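Local coordinates for hypothetical sugar ABC-transporter sugar binding protein (Arthrobacter globiformis, PDB 7BVT) that binds cyclic alpha-maltosyl-(1→6)-maltose outside the cell and probably hands it to an ABC transporter for uptake, at residues V32-D37 with I60-V65; V28-W33 with L83-I88; G89-V94 with G296-V301. One frame throughout, in Å; residues are numbered along the deposited sequence.

Interaction 1: residues V32-D37 with I60-V65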
loop_
_atom_site.group_PDB
_atom_site.type_symbol
_atom_site.label_atom_id
_atom_site.label_comp_id
_atom_site.label_asym_id
_atom_site.label_seq_id
_atom_site.Cartn_x
_atom_site.Cartn_y
_atom_site.Cartn_z
ATOM N N VAL A 32 -9.795 9.123 -19.214
ATOM C CA VAL A 32 -9.097 8.556 -18.023
ATOM C C VAL A 32 -8.799 9.711 -17.094
ATOM O O VAL A 32 -8.149 10.640 -17.565
ATOM C CB VAL A 32 -7.804 7.827 -18.384
ATOM C CG1 VAL A 32 -7.113 7.348 -17.119
ATOM C CG2 VAL A 32 -8.056 6.680 -19.323
ATOM N N TRP A 33 -9.244 9.639 -15.863
ATOM C CA TRP A 33 -8.803 10.574 -14.815
ATOM C C TRP A 33 -7.861 9.845 -13.862
ATOM O O TRP A 33 -8.170 8.705 -13.464
ATOM C CB TRP A 33 -9.951 11.155 -14.046
ATOM C CG TRP A 33 -10.946 11.951 -14.834
ATOM C CD1 TRP A 33 -10.834 12.356 -16.116
ATOM C CD2 TRP A 33 -12.165 12.507 -14.345
ATOM N NE1 TRP A 33 -11.929 13.101 -16.466
ATOM C CE2 TRP A 33 -12.751 13.216 -15.417
ATOM C CE3 TRP A 33 -12.812 12.475 -13.119
ATOM C CZ2 TRP A 33 -13.995 13.837 -15.309
ATOM C CZ3 TRP A 33 -14.015 13.143 -12.997
ATOM C CH2 TRP A 33 -14.593 13.793 -14.080
ATOM N N HIS A 34 -6.768 10.496 -13.497
ATOM C CA HIS A 34 -5.757 9.916 -12.594
ATOM C C HIS A 34 -5.215 11.066 -11.764
ATOM O O HIS A 34 -5.563 12.201 -12.117
ATOM C CB HIS A 34 -4.665 9.224 -13.351
ATOM C CG HIS A 34 -3.905 10.199 -14.169
ATOM N ND1 HIS A 34 -2.841 10.902 -13.638
ATOM C CD2 HIS A 34 -4.037 10.547 -15.473
ATOM C CE1 HIS A 34 -2.316 11.647 -14.615
ATOM N NE2 HIS A 34 -3.035 11.481 -15.747
ATOM N N TYR A 35 -4.404 10.774 -10.765
ATOM C CA TYR A 35 -3.845 11.840 -9.882
ATOM C C TYR A 35 -2.324 11.880 -9.993
ATOM O O TYR A 35 -1.704 12.565 -9.161
ATOM C CB TYR A 35 -4.359 11.734 -8.432
ATOM C CG TYR A 35 -4.160 10.411 -7.725
ATOM C CD1 TYR A 35 -2.914 9.836 -7.593
ATOM C CD2 TYR A 35 -5.226 9.749 -7.152
ATOM C CE1 TYR A 35 -2.717 8.615 -6.942
ATOM C CE2 TYR A 35 -5.046 8.550 -6.473
ATOM C CZ TYR A 35 -3.792 7.988 -6.370
ATOM O OH TYR A 35 -3.657 6.806 -5.677
ATOM N N TRP A 36 -1.714 11.180 -10.933
ATOM C CA TRP A 36 -0.237 11.172 -11.053
ATOM C C TRP A 36 0.281 12.576 -11.430
ATOM O O TRP A 36 -0.348 13.264 -12.286
ATOM C CB TRP A 36 0.236 10.123 -12.056
ATOM C CG TRP A 36 0.017 8.721 -11.566
ATOM C CD1 TRP A 36 0.409 8.168 -10.380
ATOM C CD2 TRP A 36 -0.585 7.655 -12.305
ATOM N NE1 TRP A 36 0.100 6.839 -10.337
ATOM C CE2 TRP A 36 -0.530 6.497 -11.494
ATOM C CE3 TRP A 36 -1.177 7.566 -13.564
ATOM C CZ2 TRP A 36 -1.054 5.275 -11.912
ATOM C CZ3 TRP A 36 -1.660 6.349 -13.984
ATOM C CH2 TRP A 36 -1.622 5.238 -13.156
ATOM N N ASP A 37 1.457 12.872 -10.885
ATOM C CA ASP A 37 2.273 14.061 -11.206
ATOM C C ASP A 37 3.657 13.613 -11.652
ATOM O O ASP A 37 4.027 12.433 -11.524
ATOM C CB ASP A 37 2.429 14.962 -9.979
ATOM C CG ASP A 37 1.111 15.508 -9.455
ATOM O OD1 ASP A 37 0.223 15.826 -10.286
ATOM O OD2 ASP A 37 0.976 15.601 -8.219
ATOM N N ILE A 60 -7.519 7.317 -26.133
ATOM C CA ILE A 60 -7.486 7.610 -24.682
ATOM C C ILE A 60 -7.150 9.092 -24.524
ATOM O O ILE A 60 -6.136 9.544 -25.110
ATOM C CB ILE A 60 -6.448 6.744 -23.944
ATOM C CG1 ILE A 60 -6.814 5.249 -23.977
ATOM C CG2 ILE A 60 -6.260 7.288 -22.517
ATOM C CD1 ILE A 60 -8.025 4.872 -23.151
ATOM N N SER A 61 -7.971 9.780 -23.758
ATOM C CA SER A 61 -7.744 11.166 -23.307
ATOM C C SER A 61 -7.590 11.125 -21.800
ATOM O O SER A 61 -8.587 10.971 -21.132
ATOM C CB SER A 61 -8.849 12.104 -23.699
ATOM O OG SER A 61 -8.883 12.200 -25.101
ATOM N N ALA A 62 -6.374 11.342 -21.348
ATOM C CA ALA A 62 -6.023 11.276 -19.922
ATOM C C ALA A 62 -6.002 12.693 -19.382
ATOM O O ALA A 62 -5.454 13.556 -20.114
ATOM C CB ALA A 62 -4.708 10.597 -19.791
ATOM N N SER A 63 -6.513 12.891 -18.175
ATOM C CA SER A 63 -6.429 14.165 -17.401
ATOM C C SER A 63 -5.980 13.896 -15.967
ATOM O O SER A 63 -6.472 12.936 -15.318
ATOM C CB SER A 63 -7.710 14.893 -17.430
ATOM O OG SER A 63 -8.115 15.116 -18.777
ATOM N N ASN A 64 -5.136 14.768 -15.450
ATOM C CA ASN A 64 -4.804 14.805 -14.013
ATOM C C ASN A 64 -5.931 15.489 -13.257
ATOM O O ASN A 64 -6.444 16.527 -13.713
ATOM C CB ASN A 64 -3.482 15.521 -13.745
ATOM C CG ASN A 64 -3.292 15.787 -12.269
ATOM O OD1 ASN A 64 -3.845 16.755 -11.701
ATOM N ND2 ASN A 64 -2.619 14.848 -11.613
ATOM N N VAL A 65 -6.338 14.905 -12.149
ATOM C CA VAL A 65 -7.207 15.498 -11.122
ATOM C C VAL A 65 -6.422 15.393 -9.823
ATOM O O VAL A 65 -5.965 14.297 -9.480
ATOM C CB VAL A 65 -8.556 14.765 -11.018
ATOM C CG1 VAL A 65 -9.414 15.328 -9.918
ATOM C CG2 VAL A 65 -9.302 14.706 -12.331
HETATM O O HOH W 1 -2.021 18.095 -10.309
#
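Val-32 and Ile-60 meet in the dense part of this contact, where CG2 of Val-32 rests 3.7 Å from CG2 of Ile-60. Branching at CB suits both to extended backbone, and Ile-60 goes on to pack against Val-48 and Tyr-51 of helix 38-53. Alongside, the two backbones run parallel and in register. Val-32 N donates to Ser-61 O at 2.9 Å, Ser-63 N bonds to Val-32 O, His-34 N to Ser-63 O, and Val-65 N closes the series on His-34 O at 2.8 Å. His-34 shares the valine's face of the sheet. A chi1 of 65° sets its CG between the backbone N and the carbonyl carbon and lays the imidazole over the neighbouring strand, with Asn-64 CA 4.2 Å from the ring centroid in a CH-pi contact and the small CB of Ala-62 at the ring edge. His-34 ND1 accepts from Trp-36 N at 2.9 Å, within the ring plane, which should fix the rotation of the ring. The arrangement is a beta-alpha-beta unit: strands 28-34 and 58-64 lie side by side, joined through helix 38-53, whose Phe-44 meets the His-34 ring edge-to-face. On the reverse face Trp-33 CB touches Val-65 CG2 at 4.0 Å, under helix 70-80. The contact is looser and wetter where the first strand ends. There Asn-64 ND2 donates to Trp-36 O at 2.8 Å, from above the Trp-36 carbonyl plane rather than on a lone pair, with an N-H...O angle of 137°. The amide oxygen, Asn-64 OD1, takes a hydrogen from a water 2.7 Å away that also donates to Asp-37 OD1, a fitting job for two exposed polar side chains. Tyr-35 and Trp-36 direct their polar ends elsewhere, both to Glu-297.

Interaction 2: residues V28-W33 with L83-I88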
loop_
_atom_site.group_PDB
_atom_site.type_symbol
_atom_site.label_atom_id
_atom_site.label_comp_id
_atom_site.label_asym_id
_atom_site.label_seq_id
_atom_site.Cartn_x
_atom_site.Cartn_y
_atom_site.Cartn_z
ATOM N N VAL A 28 -13.357 5.120 -30.769
ATOM C CA VAL A 28 -14.167 5.305 -29.535
ATOM C C VAL A 28 -13.332 6.182 -28.589
ATOM O O VAL A 28 -12.151 5.813 -28.326
ATOM C CB VAL A 28 -14.526 3.959 -28.872
ATOM C CG1 VAL A 28 -15.281 4.163 -27.547
ATOM C CG2 VAL A 28 -15.299 3.037 -29.804
ATOM N N GLU A 29 -13.893 7.293 -28.122
ATOM C CA GLU A 29 -13.191 8.244 -27.225
ATOM C C GLU A 29 -13.383 7.758 -25.795
ATOM O O GLU A 29 -14.520 7.500 -25.411
ATOM C CB GLU A 29 -13.738 9.659 -27.397
ATOM C CG GLU A 29 -13.684 10.115 -28.847
ATOM C CD GLU A 29 -12.314 10.540 -29.340
ATOM O OE1 GLU A 29 -11.420 10.752 -28.483
ATOM O OE2 GLU A 29 -12.136 10.677 -30.588
ATOM N N VAL A 30 -12.291 7.580 -25.070
ATOM C CA VAL A 30 -12.288 7.042 -23.694
ATOM C C VAL A 30 -11.513 8.043 -22.843
ATOM O O VAL A 30 -10.349 8.349 -23.132
ATOM C CB VAL A 30 -11.678 5.624 -23.686
ATOM C CG1 VAL A 30 -11.397 5.107 -22.278
ATOM C CG2 VAL A 30 -12.547 4.622 -24.424
ATOM N N THR A 31 -12.160 8.513 -21.814
ATOM C CA THR A 31 -11.525 9.443 -20.876
ATOM C C THR A 31 -10.952 8.690 -19.667
ATOM O O THR A 31 -11.609 7.772 -19.172
ATOM C CB THR A 31 -12.492 10.522 -20.453
ATOM O OG1 THR A 31 -13.632 9.933 -19.838
ATOM C CG2 THR A 31 -12.868 11.377 -21.657
ATOM N N VAL A 32 -9.795 9.123 -19.214
ATOM C CA VAL A 32 -9.097 8.556 -18.023
ATOM C C VAL A 32 -8.799 9.711 -17.094
ATOM O O VAL A 32 -8.149 10.640 -17.565
ATOM C CB VAL A 32 -7.804 7.827 -18.384
ATOM C CG1 VAL A 32 -7.113 7.348 -17.119
ATOM C CG2 VAL A 32 -8.056 6.680 -19.323
ATOM N N TRP A 33 -9.244 9.639 -15.863
ATOM C CA TRP A 33 -8.803 10.574 -14.815
ATOM C C TRP A 33 -7.861 9.845 -13.862
ATOM O O TRP A 33 -8.170 8.705 -13.464
ATOM C CB TRP A 33 -9.951 11.155 -14.046
ATOM C CG TRP A 33 -10.946 11.951 -14.834
ATOM C CD1 TRP A 33 -10.834 12.356 -16.116
ATOM C CD2 TRP A 33 -12.165 12.507 -14.345
ATOM N NE1 TRP A 33 -11.929 13.101 -16.466
ATOM C CE2 TRP A 33 -12.751 13.216 -15.417
ATOM C CE3 TRP A 33 -12.812 12.475 -13.119
ATOM C CZ2 TRP A 33 -13.995 13.837 -15.309
ATOM C CZ3 TRP A 33 -14.015 13.143 -12.997
ATOM C CH2 TRP A 33 -14.593 13.793 -14.080
ATOM N N LEU A 83 -19.307 11.511 -15.548
ATOM C CA LEU A 83 -18.245 10.633 -15.033
ATOM C C LEU A 83 -17.297 10.316 -16.170
ATOM O O LEU A 83 -17.695 10.234 -17.329
ATOM C CB LEU A 83 -18.868 9.366 -14.433
ATOM C CG LEU A 83 -19.514 9.536 -13.068
ATOM C CD1 LEU A 83 -20.350 8.342 -12.692
ATOM C CD2 LEU A 83 -18.473 9.761 -12.003
ATOM N N PRO A 84 -16.024 10.046 -15.862
ATOM C CA PRO A 84 -15.028 9.640 -16.835
ATOM C C PRO A 84 -15.327 8.173 -17.180
ATOM O O PRO A 84 -16.123 7.563 -16.542
ATOM C CB PRO A 84 -13.693 9.763 -16.116
ATOM C CG PRO A 84 -14.076 9.469 -14.720
ATOM C CD PRO A 84 -15.443 10.082 -14.495
ATOM N N ASP A 85 -14.689 7.689 -18.196
ATOM C CA ASP A 85 -14.852 6.263 -18.572
ATOM C C ASP A 85 -13.989 5.412 -17.638
ATOM O O ASP A 85 -14.450 4.379 -17.203
ATOM C CB ASP A 85 -14.459 6.028 -20.012
ATOM C CG ASP A 85 -15.378 6.834 -20.906
ATOM O OD1 ASP A 85 -16.631 6.696 -20.715
ATOM O OD2 ASP A 85 -14.822 7.598 -21.732
ATOM N N ILE A 86 -12.772 5.850 -17.367
ATOM C CA ILE A 86 -11.821 5.197 -16.429
ATOM C C ILE A 86 -11.471 6.188 -15.314
ATOM O O ILE A 86 -10.995 7.324 -15.590
ATOM C CB ILE A 86 -10.568 4.646 -17.143
ATOM C CG1 ILE A 86 -10.902 3.615 -18.229
ATOM C CG2 ILE A 86 -9.561 4.099 -16.170
ATOM C CD1 ILE A 86 -9.731 3.270 -19.133
ATOM N N ALA A 87 -11.548 5.751 -14.072
ATOM C CA ALA A 87 -10.901 6.451 -12.942
ATOM C C ALA A 87 -9.735 5.618 -12.412
ATOM O O ALA A 87 -9.883 4.403 -12.255
ATOM C CB ALA A 87 -11.893 6.671 -11.826
ATOM N N ILE A 88 -8.617 6.237 -12.128
ATOM C CA ILE A 88 -7.479 5.548 -11.485
ATOM C C ILE A 88 -7.309 6.183 -10.107
ATOM O O ILE A 88 -6.929 7.361 -10.019
ATOM C CB ILE A 88 -6.217 5.591 -12.361
ATOM C CG1 ILE A 88 -6.484 4.993 -13.748
ATOM C CG2 ILE A 88 -5.021 4.932 -11.682
ATOM C CD1 ILE A 88 -5.314 4.985 -14.662
HETATM O O HOH W 2 -15.987 9.196 -23.449
HETATM O O HOH W 3 -15.964 11.331 -20.100
#
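Trp-33 carries Pro-84 flat on its indole: CB of the proline sits 3.5 Å from the centroid of the five-membered ring, almost straight above it, while Pro-84 CG and CD spread over the six-membered ring. A rigid proline ring with polarised C-H groups is well matched to such a broad pi face, and both residues also pack on Leu-74 of helix 70-80. The other apolar contacts lie on the opposite face of the sheet. Val-32 and Ile-86 stand side by side, pointing the same way, with Val-32 CG2 3.8 Å from Ile-86 CD1; Val-32 CG1 meets Ile-88 CD1, and Val-30 CG1 also reaches the Ile-86 tip. Helix 306-319 covers Val-30 and Ile-86. Regular bonding joins Ile-86 N to Thr-31 O, Trp-33 N to Ile-86 O and Ile-88 N to Trp-33 O, making strands 28-34 and 86-90 parallel neighbours in a lobe's core sheet, as in periplasmic-binding-protein folds. At Asp-85 the backbone is kinked, and side chains supplement a weak bond from Asp-85 N to Thr-31 O. Asp-85 OD2 accepts Thr-31 N at 2.8 Å through its anti lone pair, in a bond of 168°. In return Thr-31 OG1, placed between backbone N and carbonyl carbon by a chi1 of 59°, accepts Asp-85 N at 3.0 Å. One water donates to both Asp-85 OD2, at 2.6 Å, and Glu-29 O. Aspartate and threonine thus extend the pairing past the start of strand 86-90, their polar atoms standing in for backbone partners.

Interaction 3: residues G89-V94 with G296-V301. With GLC (alpha-D-glucopyranose), chain B.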
loop_
_atom_site.group_PDB
_atom_site.type_symbol
_atom_site.label_atom_id
_atom_site.label_comp_id
_atom_site.label_asym_id
_atom_site.label_seq_id
_atom_site.Cartn_x
_atom_site.Cartn_y
_atom_site.Cartn_z
ATOM N N GLY A 89 -7.578 5.407 -9.059
ATOM C CA GLY A 89 -7.644 5.902 -7.682
ATOM C C GLY A 89 -6.781 5.115 -6.740
ATOM O O GLY A 89 -6.250 4.081 -7.115
ATOM N N ASP A 90 -6.703 5.558 -5.505
ATOM C CA ASP A 90 -6.010 4.810 -4.447
ATOM C C ASP A 90 -6.779 3.524 -4.159
ATOM O O ASP A 90 -8.017 3.490 -4.296
ATOM C CB ASP A 90 -5.881 5.657 -3.183
ATOM C CG ASP A 90 -5.096 4.845 -2.138
ATOM O OD1 ASP A 90 -3.937 4.479 -2.439
ATOM O OD2 ASP A 90 -5.706 4.436 -1.113
ATOM N N LEU A 91 -6.061 2.489 -3.711
ATOM C CA LEU A 91 -6.677 1.206 -3.268
ATOM C C LEU A 91 -7.931 1.450 -2.439
ATOM O O LEU A 91 -9.012 0.903 -2.764
ATOM C CB LEU A 91 -5.672 0.402 -2.457
ATOM C CG LEU A 91 -6.182 -0.956 -2.008
ATOM C CD1 LEU A 91 -6.284 -1.900 -3.184
ATOM C CD2 LEU A 91 -5.280 -1.557 -0.944
ATOM N N VAL A 92 -7.803 2.188 -1.359
ATOM C CA VAL A 92 -8.902 2.264 -0.356
ATOM C C VAL A 92 -10.054 3.108 -0.921
ATOM O O VAL A 92 -11.113 3.132 -0.293
ATOM C CB VAL A 92 -8.379 2.767 1.006
ATOM C CG1 VAL A 92 -7.212 1.915 1.476
ATOM C CG2 VAL A 92 -7.982 4.211 0.965
ATOM N N TRP A 93 -9.877 3.767 -2.067
ATOM C CA TRP A 93 -11.006 4.513 -2.680
ATOM C C TRP A 93 -11.966 3.584 -3.401
ATOM O O TRP A 93 -13.121 3.990 -3.609
ATOM C CB TRP A 93 -10.551 5.598 -3.637
ATOM C CG TRP A 93 -9.735 6.678 -3.027
ATOM C CD1 TRP A 93 -9.455 6.894 -1.702
ATOM C CD2 TRP A 93 -9.146 7.751 -3.759
ATOM N NE1 TRP A 93 -8.693 8.022 -1.581
ATOM C CE2 TRP A 93 -8.479 8.561 -2.820
ATOM C CE3 TRP A 93 -9.080 8.070 -5.108
ATOM C CZ2 TRP A 93 -7.774 9.688 -3.213
ATOM C CZ3 TRP A 93 -8.362 9.181 -5.500
ATOM C CH2 TRP A 93 -7.728 9.975 -4.555
ATOM N N VAL A 94 -11.505 2.447 -3.883
ATOM C CA VAL A 94 -12.340 1.618 -4.807
ATOM C C VAL A 94 -13.722 1.402 -4.229
ATOM O O VAL A 94 -14.717 1.599 -4.918
ATOM C CB VAL A 94 -11.660 0.294 -5.181
ATOM C CG1 VAL A 94 -12.601 -0.604 -5.939
ATOM C CG2 VAL A 94 -10.415 0.559 -5.985
ATOM N N GLY A 296 -1.051 1.574 -3.714
ATOM C CA GLY A 296 -0.927 1.819 -5.152
ATOM C C GLY A 296 -2.259 2.058 -5.829
ATOM O O GLY A 296 -3.308 2.119 -5.139
ATOM N N GLU A 297 -2.207 2.222 -7.153
ATOM C CA GLU A 297 -3.370 2.715 -7.917
ATOM C C GLU A 297 -4.150 1.581 -8.567
ATOM O O GLU A 297 -3.528 0.640 -9.064
ATOM C CB GLU A 297 -2.890 3.654 -9.004
ATOM C CG GLU A 297 -2.585 5.030 -8.443
ATOM C CD GLU A 297 -1.323 5.159 -7.603
ATOM O OE1 GLU A 297 -0.252 4.817 -8.094
ATOM O OE2 GLU A 297 -1.445 5.575 -6.441
ATOM N N GLN A 298 -5.464 1.723 -8.566
ATOM C CA GLN A 298 -6.403 0.751 -9.138
ATOM C C GLN A 298 -7.166 1.459 -10.260
ATOM O O GLN A 298 -7.602 2.586 -10.033
ATOM C CB GLN A 298 -7.411 0.294 -8.092
ATOM C CG GLN A 298 -6.828 0.048 -6.701
ATOM C CD GLN A 298 -5.712 -0.951 -6.649
ATOM O OE1 GLN A 298 -5.875 -2.103 -7.065
ATOM N NE2 GLN A 298 -4.568 -0.568 -6.110
ATOM N N ALA A 299 -7.445 0.751 -11.354
ATOM C CA ALA A 299 -8.261 1.332 -12.442
ATOM C C ALA A 299 -9.665 0.770 -12.307
ATOM O O ALA A 299 -9.794 -0.427 -12.036
ATOM C CB ALA A 299 -7.636 1.036 -13.787
ATOM N N MET A 300 -10.643 1.583 -12.589
ATOM C CA MET A 300 -12.100 1.299 -12.514
ATOM C C MET A 300 -12.751 1.841 -13.798
ATOM O O MET A 300 -12.365 2.943 -14.219
ATOM C CB MET A 300 -12.697 2.002 -11.304
ATOM C CG MET A 300 -12.185 1.415 -9.996
ATOM S SD MET A 300 -12.315 2.613 -8.685
ATOM C CE MET A 300 -10.739 3.462 -8.885
ATOM N N VAL A 301 -13.663 1.086 -14.383
ATOM C CA VAL A 301 -14.423 1.509 -15.607
ATOM C C VAL A 301 -15.846 1.808 -15.189
ATOM O O VAL A 301 -16.510 0.920 -14.637
ATOM C CB VAL A 301 -14.363 0.449 -16.702
ATOM C CG1 VAL A 301 -15.301 0.777 -17.862
ATOM C CG2 VAL A 301 -12.958 0.162 -17.156
HETATM C C1 GLC B . 0.597 4.964 0.038
HETATM C C2 GLC B . -0.275 3.912 -0.575
HETATM C C3 GLC B . -1.696 4.057 -0.090
HETATM C C4 GLC B . -1.679 4.043 1.447
HETATM C C5 GLC B . -0.838 5.207 1.955
HETATM C C6 GLC B . -0.774 5.198 3.493
HETATM O O2 GLC B . -0.088 3.961 -1.978
HETATM O O3 GLC B . -2.493 3.000 -0.650
HETATM O O4 GLC B . -2.977 4.202 1.988
HETATM O O5 GLC B . 0.476 5.030 1.487
HETATM O O6 GLC B . -0.425 6.512 3.922
HETATM O O HOH W 4 -1.599 5.140 -3.622
#
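Gly-89 and Gln-298 form an antiparallel hydrogen-bonded pair: Gly-89 N donates to Gln-298 O at 3.0 Å, and Gln-298 N to Gly-89 O at 2.9 Å. Glycine fits here because a CB would crowd Trp-93 CE3 and press on the Met-300 methyl, CE, which lies 3.7 Å from Gly-89 N. Next comes Asp-90, opposite Glu-297 in a non-hydrogen-bonded pair. With CG anti to the backbone N (chi1 -178°), its carboxylate reaches the bound glucose, and Asp-90 OD1 accepts from GLC O3 at 2.7 Å. A water donates to this same oxygen and to Glu-297 OE2, which also binds Tyr-35 OH, and it meets GLC O2 as well. Asp-90 OD2 accepts from Val-92 N, two residues on, from above the carboxylate plane, an Asx turn that probably steadies the carboxylate. Gly-296 N adds a weak bond to GLC O2, while Asn-140 and Arg-371 hold the same glucose. An antiparallel strand returning from the second lobe to pair beside strand 86-90 is characteristic of the type II periplasmic-binding-protein fold, and here it brings both segments to the sugar. Leu-91 N makes a weak bond to Gly-296 O, and Leu-91 CD1 packs 3.6 Å from Gln-298 CD. Gln-298 NE2, on a chain bent at chi2, donates to Gly-296 O at 3.1 Å, from above the carbonyl plane. Were Gln-298 cut back to an alanine, the Gly-296 carbonyl would probably lose its side-chain donor and a gap would open beside Leu-91 and Val-94. Val-94 crosses the glutamine at about a right angle, Val-94 CG2 lying 3.7 Å from Gln-298 CB and close to Met-300 SD.

All three contacts belong to one sheet, with strands in the order 58-64, 28-34, 86-90, 292-301. Interactions 1 and 2 hold the two sides of strand 28-34 and share Val-32 and Trp-33; interactions 2 and 3 share strand 86-90, whose Ala-87 N also bonds to Met-300 O. The first two are parallel pairings; the third is antiparallel. Interaction 1 is partly open, interaction 2 mostly buried and interaction 3 wholly so. Chemistry follows place: interaction 2 relies on a proline-indole stack and an aspartate-threonine exchange, interaction 3 on glycines and a sugar-binding acid. Interaction 1 backs that site, since Tyr-35 and Trp-36 both bond to Glu-297.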